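Uncharacterized protein (Bacteroides caccae, PDB 3NO2) is of unknown function but folds as a six-bladed beta-propeller, related by sequence to Mal s 1 allergenic protein-like proteins. Local coordinates at residues T114-R128 and V140-N154. Sequence-based numbering, arbitrary orientation.
Sequences TEFETGIERPHAQFR and VPLFATSEVREIAPN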
loop_
_atom_site.group_PDB
_atom_site.type_symbol
_atom_site.label_atom_id
_atom_site.label_comp_id
_atom_site.label_asym_id
_atom_site.label_seq_id
_atom_site.Cartn_x
_atom_site.Cartn_y
_atom_site.Cartn_z
ATOM N N THR A 114 -3.421 10.080 -16.176
ATOM C CA THR A 114 -4.206 11.090 -15.505
ATOM C C THR A 114 -3.307 12.015 -14.734
ATOM O O THR A 114 -2.413 11.555 -14.010
ATOM C CB THR A 114 -5.200 10.400 -14.540
ATOM O OG1 THR A 114 -6.076 9.572 -15.327
ATOM C CG2 THR A 114 -6.015 11.429 -13.674
ATOM N N GLU A 115 -3.486 13.315 -14.884
ATOM C CA GLU A 115 -2.774 14.329 -14.126
ATOM C C GLU A 115 -3.750 15.117 -13.260
ATOM O O GLU A 115 -4.862 15.452 -13.707
ATOM C CB GLU A 115 -2.046 15.287 -15.054
ATOM C CG GLU A 115 -0.914 14.649 -15.829
ATOM C CD GLU A 115 -0.205 15.600 -16.796
ATOM O OE1 GLU A 115 -0.817 16.605 -17.189
ATOM O OE2 GLU A 115 0.933 15.335 -17.170
ATOM N N PHE A 116 -3.348 15.454 -12.037
ATOM C CA PHE A 116 -4.165 16.282 -11.169
ATOM C C PHE A 116 -3.235 17.031 -10.225
ATOM O O PHE A 116 -2.131 16.588 -9.904
ATOM C CB PHE A 116 -5.200 15.427 -10.422
ATOM C CG PHE A 116 -4.608 14.391 -9.481
ATOM C CD1 PHE A 116 -4.138 13.190 -9.955
ATOM C CD2 PHE A 116 -4.572 14.615 -8.119
ATOM C CE1 PHE A 116 -3.592 12.249 -9.111
ATOM C CE2 PHE A 116 -4.035 13.651 -7.273
ATOM C CZ PHE A 116 -3.549 12.485 -7.775
ATOM N N GLU A 117 -3.696 18.173 -9.766
ATOM C CA GLU A 117 -2.989 18.963 -8.780
ATOM C C GLU A 117 -3.724 18.932 -7.443
ATOM O O GLU A 117 -4.946 19.183 -7.343
ATOM C CB GLU A 117 -2.809 20.400 -9.272
ATOM C CG GLU A 117 -2.149 21.328 -8.277
ATOM C CD GLU A 117 -0.793 20.822 -7.765
ATOM O OE1 GLU A 117 -0.000 20.403 -8.590
ATOM O OE2 GLU A 117 -0.595 20.836 -6.520
ATOM N N THR A 118 -2.973 18.570 -6.404
ATOM C CA THR A 118 -3.520 18.421 -5.069
ATOM C C THR A 118 -3.535 19.702 -4.278
ATOM O O THR A 118 -4.240 19.775 -3.269
ATOM C CB THR A 118 -2.702 17.411 -4.232
ATOM O OG1 THR A 118 -1.332 17.839 -4.115
ATOM C CG2 THR A 118 -2.779 15.987 -4.845
ATOM N N GLY A 119 -2.694 20.633 -4.650
ATOM C CA GLY A 119 -2.519 21.850 -3.833
ATOM C C GLY A 119 -1.508 21.663 -2.700
ATOM O O GLY A 119 -1.190 22.630 -1.981
ATOM N N ILE A 120 -0.942 20.475 -2.539
ATOM C CA ILE A 120 -0.015 20.159 -1.444
ATOM C C ILE A 120 1.402 20.322 -1.971
ATOM O O ILE A 120 1.814 19.607 -2.890
ATOM C CB ILE A 120 -0.254 18.734 -0.941
ATOM C CG1 ILE A 120 -1.635 18.633 -0.312
ATOM C CG2 ILE A 120 0.832 18.286 0.021
ATOM C CD1 ILE A 120 -2.119 17.177 -0.102
ATOM N N GLU A 121 2.156 21.261 -1.417
ATOM C CA GLU A 121 3.442 21.653 -1.978
ATOM C C GLU A 121 4.489 20.524 -2.002
ATOM O O GLU A 121 5.071 20.237 -3.059
ATOM C CB GLU A 121 3.957 22.912 -1.265
ATOM C CG GLU A 121 5.361 23.334 -1.720
ATOM C CD GLU A 121 5.706 24.816 -1.447
ATOM O OE1 GLU A 121 4.876 25.564 -0.926
ATOM O OE2 GLU A 121 6.806 25.198 -1.820
ATOM N N ARG A 122 4.731 19.855 -0.885
ATOM C CA ARG A 122 5.735 18.794 -0.853
ATOM C C ARG A 122 5.193 17.502 -1.418
ATOM O O ARG A 122 4.208 16.971 -0.915
ATOM C CB ARG A 122 6.247 18.554 0.550
ATOM C CG ARG A 122 7.566 17.757 0.521
ATOM C CD ARG A 122 8.266 17.540 1.808
ATOM N NE ARG A 122 9.450 16.716 1.538
ATOM C CZ ARG A 122 9.871 15.738 2.297
ATOM N NH1 ARG A 122 9.342 15.468 3.459
ATOM N NH2 ARG A 122 10.876 14.970 1.844
ATOM N N PRO A 123 5.827 16.957 -2.465
ATOM C CA PRO A 123 5.310 15.686 -3.016
ATOM C C PRO A 123 5.199 14.597 -1.957
ATOM O O PRO A 123 4.237 13.823 -1.917
ATOM C CB PRO A 123 6.330 15.355 -4.116
ATOM C CG PRO A 123 6.753 16.701 -4.615
ATOM C CD PRO A 123 6.880 17.525 -3.343
ATOM N N HIS A 124 6.139 14.544 -1.015
ATOM C CA HIS A 124 6.116 13.529 -0.006
ATOM C C HIS A 124 4.846 13.608 0.883
ATOM O O HIS A 124 4.497 12.619 1.500
ATOM C CB HIS A 124 7.361 13.651 0.914
ATOM C CG HIS A 124 7.714 12.426 1.652
ATOM N ND1 HIS A 124 8.067 11.258 1.015
ATOM C CD2 HIS A 124 7.862 12.187 2.976
ATOM C CE1 HIS A 124 8.397 10.351 1.921
ATOM N NE2 HIS A 124 8.304 10.896 3.127
ATOM N N ALA A 125 4.236 14.784 0.990
ATOM C CA ALA A 125 3.052 14.997 1.796
ATOM C C ALA A 125 1.762 14.738 1.058
ATOM O O ALA A 125 0.682 15.042 1.582
ATOM C CB ALA A 125 3.069 16.448 2.381
ATOM N N GLN A 126 1.840 14.215 -0.161
ATOM C CA GLN A 126 0.671 13.877 -0.975
ATOM C C GLN A 126 0.191 12.465 -0.646
ATOM O O GLN A 126 -0.384 12.236 0.419
ATOM C CB GLN A 126 0.934 14.105 -2.464
ATOM C CG GLN A 126 1.195 15.594 -2.774
ATOM C CD GLN A 126 1.587 15.854 -4.212
ATOM O OE1 GLN A 126 1.531 14.965 -5.063
ATOM N NE2 GLN A 126 2.018 17.092 -4.501
ATOM N N PHE A 127 0.432 11.484 -1.516
ATOM C CA PHE A 127 -0.148 10.161 -1.348
ATOM C C PHE A 127 0.907 9.080 -1.299
ATOM O O PHE A 127 2.099 9.265 -1.612
ATOM C CB PHE A 127 -1.147 9.860 -2.458
ATOM C CG PHE A 127 -0.589 10.002 -3.849
ATOM C CD1 PHE A 127 0.159 8.993 -4.444
ATOM C CD2 PHE A 127 -0.772 11.194 -4.550
ATOM C CE1 PHE A 127 0.642 9.159 -5.762
ATOM C CE2 PHE A 127 -0.301 11.326 -5.840
ATOM C CZ PHE A 127 0.390 10.314 -6.406
ATOM N N ARG A 128 0.445 7.880 -0.907
ATOM C CA ARG A 128 1.220 6.658 -1.029
ATOM C C ARG A 128 0.506 5.748 -2.028
ATOM O O ARG A 128 0.903 5.741 -3.219
ATOM C CB ARG A 128 1.494 6.026 0.328
ATOM C CG ARG A 128 2.345 6.923 1.210
ATOM C CD ARG A 128 3.776 7.085 0.698
ATOM N NE ARG A 128 4.558 7.994 1.548
ATOM C CZ ARG A 128 4.589 9.303 1.464
ATOM N NH1 ARG A 128 3.937 9.942 0.525
ATOM N NH2 ARG A 128 5.238 9.992 2.403
ATOM N N VAL A 140 -7.613 8.643 -3.980
ATOM C CA VAL A 140 -6.324 9.228 -3.662
ATOM C C VAL A 140 -6.336 9.668 -2.200
ATOM O O VAL A 140 -6.927 10.721 -1.857
ATOM C CB VAL A 140 -6.019 10.426 -4.538
ATOM C CG1 VAL A 140 -4.615 10.987 -4.226
ATOM C CG2 VAL A 140 -6.207 10.081 -6.059
ATOM N N PRO A 141 -5.722 8.881 -1.306
ATOM C CA PRO A 141 -5.603 9.311 0.081
ATOM C C PRO A 141 -4.460 10.310 0.208
ATOM O O PRO A 141 -3.398 10.105 -0.402
ATOM C CB PRO A 141 -5.289 8.026 0.865
ATOM C CG PRO A 141 -5.231 6.903 -0.190
ATOM C CD PRO A 141 -5.037 7.605 -1.516
ATOM N N LEU A 142 -4.633 11.373 0.985
ATOM C CA LEU A 142 -3.619 12.428 1.101
ATOM C C LEU A 142 -3.246 12.694 2.531
ATOM O O LEU A 142 -4.097 12.870 3.393
ATOM C CB LEU A 142 -4.105 13.729 0.455
ATOM C CG LEU A 142 -4.368 13.650 -1.058
ATOM C CD1 LEU A 142 -5.148 14.934 -1.513
ATOM C CD2 LEU A 142 -3.080 13.483 -1.868
ATOM N N PHE A 143 -1.940 12.718 2.772
ATOM C CA PHE A 143 -1.374 12.952 4.095
ATOM C C PHE A 143 -1.668 14.360 4.615
ATOM O O PHE A 143 -2.244 14.528 5.686
ATOM C CB PHE A 143 0.144 12.809 4.101
ATOM C CG PHE A 143 0.711 11.396 4.154
ATOM C CD1 PHE A 143 0.017 10.269 3.804
ATOM C CD2 PHE A 143 2.016 11.252 4.598
ATOM C CE1 PHE A 143 0.641 9.015 3.897
ATOM C CE2 PHE A 143 2.622 10.010 4.665
ATOM C CZ PHE A 143 1.933 8.908 4.286
ATOM N N ALA A 144 -1.241 15.385 3.883
ATOM C CA ALA A 144 -1.177 16.733 4.458
ATOM C C ALA A 144 -2.559 17.161 4.936
ATOM O O ALA A 144 -2.681 17.777 6.001
ATOM C CB ALA A 144 -0.673 17.761 3.436
ATOM N N THR A 145 -3.600 16.853 4.160
ATOM C CA THR A 145 -4.978 17.332 4.330
ATOM C C THR A 145 -5.881 16.242 4.925
ATOM O O THR A 145 -7.092 16.490 5.098
ATOM C CB THR A 145 -5.526 17.813 3.011
ATOM O OG1 THR A 145 -5.365 16.729 2.052
ATOM C CG2 THR A 145 -4.732 18.993 2.466
ATOM N N SER A 146 -5.342 15.087 5.306
ATOM C CA SER A 146 -6.088 13.987 5.910
ATOM C C SER A 146 -7.400 13.695 5.216
ATOM O O SER A 146 -8.450 13.792 5.851
ATOM C CB SER A 146 -6.402 14.267 7.389
ATOM O OG SER A 146 -5.220 14.636 8.073
ATOM N N GLU A 147 -7.336 13.436 3.917
ATOM C CA GLU A 147 -8.521 13.191 3.098
ATOM C C GLU A 147 -8.338 11.989 2.211
ATOM O O GLU A 147 -7.236 11.445 2.064
ATOM C CB GLU A 147 -8.882 14.395 2.243
ATOM C CG GLU A 147 -7.863 14.795 1.241
ATOM C CD GLU A 147 -8.234 16.109 0.530
ATOM O OE1 GLU A 147 -9.430 16.329 0.229
ATOM O OE2 GLU A 147 -7.316 16.920 0.292
ATOM N N VAL A 148 -9.459 11.591 1.620
ATOM C CA VAL A 148 -9.468 10.793 0.408
ATOM C C VAL A 148 -10.218 11.546 -0.659
ATOM O O VAL A 148 -11.365 11.959 -0.442
ATOM C CB VAL A 148 -10.119 9.425 0.591
ATOM C CG1 VAL A 148 -10.347 8.772 -0.808
ATOM C CG2 VAL A 148 -9.273 8.527 1.528
ATOM N N ARG A 149 -9.587 11.763 -1.801
ATOM C CA ARG A 149 -10.256 12.383 -2.941
ATOM C C ARG A 149 -10.569 11.337 -4.013
ATOM O O ARG A 149 -9.852 10.318 -4.172
ATOM C CB ARG A 149 -9.389 13.468 -3.548
ATOM C CG ARG A 149 -9.314 14.741 -2.731
ATOM C CD ARG A 149 -8.472 15.797 -3.466
ATOM N NE ARG A 149 -7.851 16.731 -2.550
ATOM C CZ ARG A 149 -7.087 17.753 -2.911
ATOM N NH1 ARG A 149 -6.856 18.002 -4.188
ATOM N NH2 ARG A 149 -6.559 18.529 -1.983
ATOM N N GLU A 150 -11.666 11.560 -4.729
ATOM C CA GLU A 150 -12.017 10.721 -5.863
ATOM C C GLU A 150 -11.772 11.561 -7.113
ATOM O O GLU A 150 -12.339 12.651 -7.264
ATOM C CB GLU A 150 -13.462 10.237 -5.785
ATOM C CG GLU A 150 -13.789 9.175 -6.858
ATOM C CD GLU A 150 -15.204 8.635 -6.776
ATOM O OE1 GLU A 150 -15.755 8.579 -5.656
ATOM O OE2 GLU A 150 -15.767 8.273 -7.839
ATOM N N ILE A 151 -10.868 11.092 -7.967
ATOM C CA ILE A 151 -10.364 11.833 -9.136
ATOM C C ILE A 151 -10.800 11.079 -10.413
ATOM O O ILE A 151 -10.555 9.879 -10.562
ATOM C CB ILE A 151 -8.827 11.932 -9.068
ATOM C CG1 ILE A 151 -8.348 12.693 -7.811
ATOM C CG2 ILE A 151 -8.264 12.621 -10.367
ATOM C CD1 ILE A 151 -8.829 14.063 -7.739
ATOM N N ALA A 152 -11.441 11.773 -11.344
ATOM C CA ALA A 152 -11.800 11.181 -12.619
ATOM C C ALA A 152 -10.559 10.950 -13.502
ATOM O O ALA A 152 -9.525 11.571 -13.306
ATOM C CB ALA A 152 -12.766 12.130 -13.328
ATOM N N PRO A 153 -10.717 10.135 -14.550
ATOM C CA PRO A 153 -9.556 9.950 -15.428
ATOM C C PRO A 153 -9.041 11.195 -16.093
ATOM O O PRO A 153 -7.841 11.247 -16.412
ATOM C CB PRO A 153 -10.039 8.947 -16.453
ATOM C CG PRO A 153 -11.076 8.162 -15.743
ATOM C CD PRO A 153 -11.783 9.179 -14.832
ATOM N N ASN A 154 -9.884 12.236 -16.276
ATOM C CA ASN A 154 -9.364 13.496 -16.826
ATOM C C ASN A 154 -8.766 14.399 -15.800
ATOM O O ASN A 154 -8.329 15.504 -16.108
ATOM C CB ASN A 154 -10.408 14.205 -17.668
ATOM C CG ASN A 154 -11.553 14.764 -16.858
ATOM O OD1 ASN A 154 -11.650 14.529 -15.660
ATOM N ND2 ASN A 154 -12.473 15.499 -17.525
HETATM O O HOH W 1 -7.005 17.283 -6.992
HETATM O O HOH W 2 -6.456 21.054 -5.373
HETATM O O HOH W 3 -1.970 7.948 0.458
#
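Val-140 packs against Phe-116 and Phe-127, and Leu-142 against Ile-120, in the tight part of this contact between two propeller blades. Val-140 CG1 touches both Phe-127 CD2 (3.9 Å) and Phe-116 CZ (4.0 Å), while Ile-151 crosses one face of the Phe-116 ring. Leu-142 CD2 touches Thr-118 CG2 and the edge of the Phe-127 ring, and its CB meets Ile-120 CD1. Two backbone bonds close this side: Phe-143 N to Gln-126 O (2.9 Å, nearly straight at 171°) and Ala-144 N to Ala-125 O. The Arg-128 guanidinium lies over one face of the Phe-143 ring, the planes 37° apart, NH2 3.5 Å from CE2; a bend at chi2 (-68°) brings it there, and NH1 and NH2 both grip His-124 O.

The other side is looser and wetter. In the conformer described, Arg-149 donates NH2 to a lone pair of Thr-118 O (2.9 Å) and salt-bridges Glu-147 OE2, while two waters link its NH1 to Glu-117 O. Farther out, Thr-114 OG1 donates to Pro-153 O (2.7 Å).

Strand 110-116, outermost in its sheet, and the loop after it face strands 138-142 and 147-151 of the next sheet, with Phe-127 touching strands 90-95 and 99-104 and Ile-151 strand 157-162.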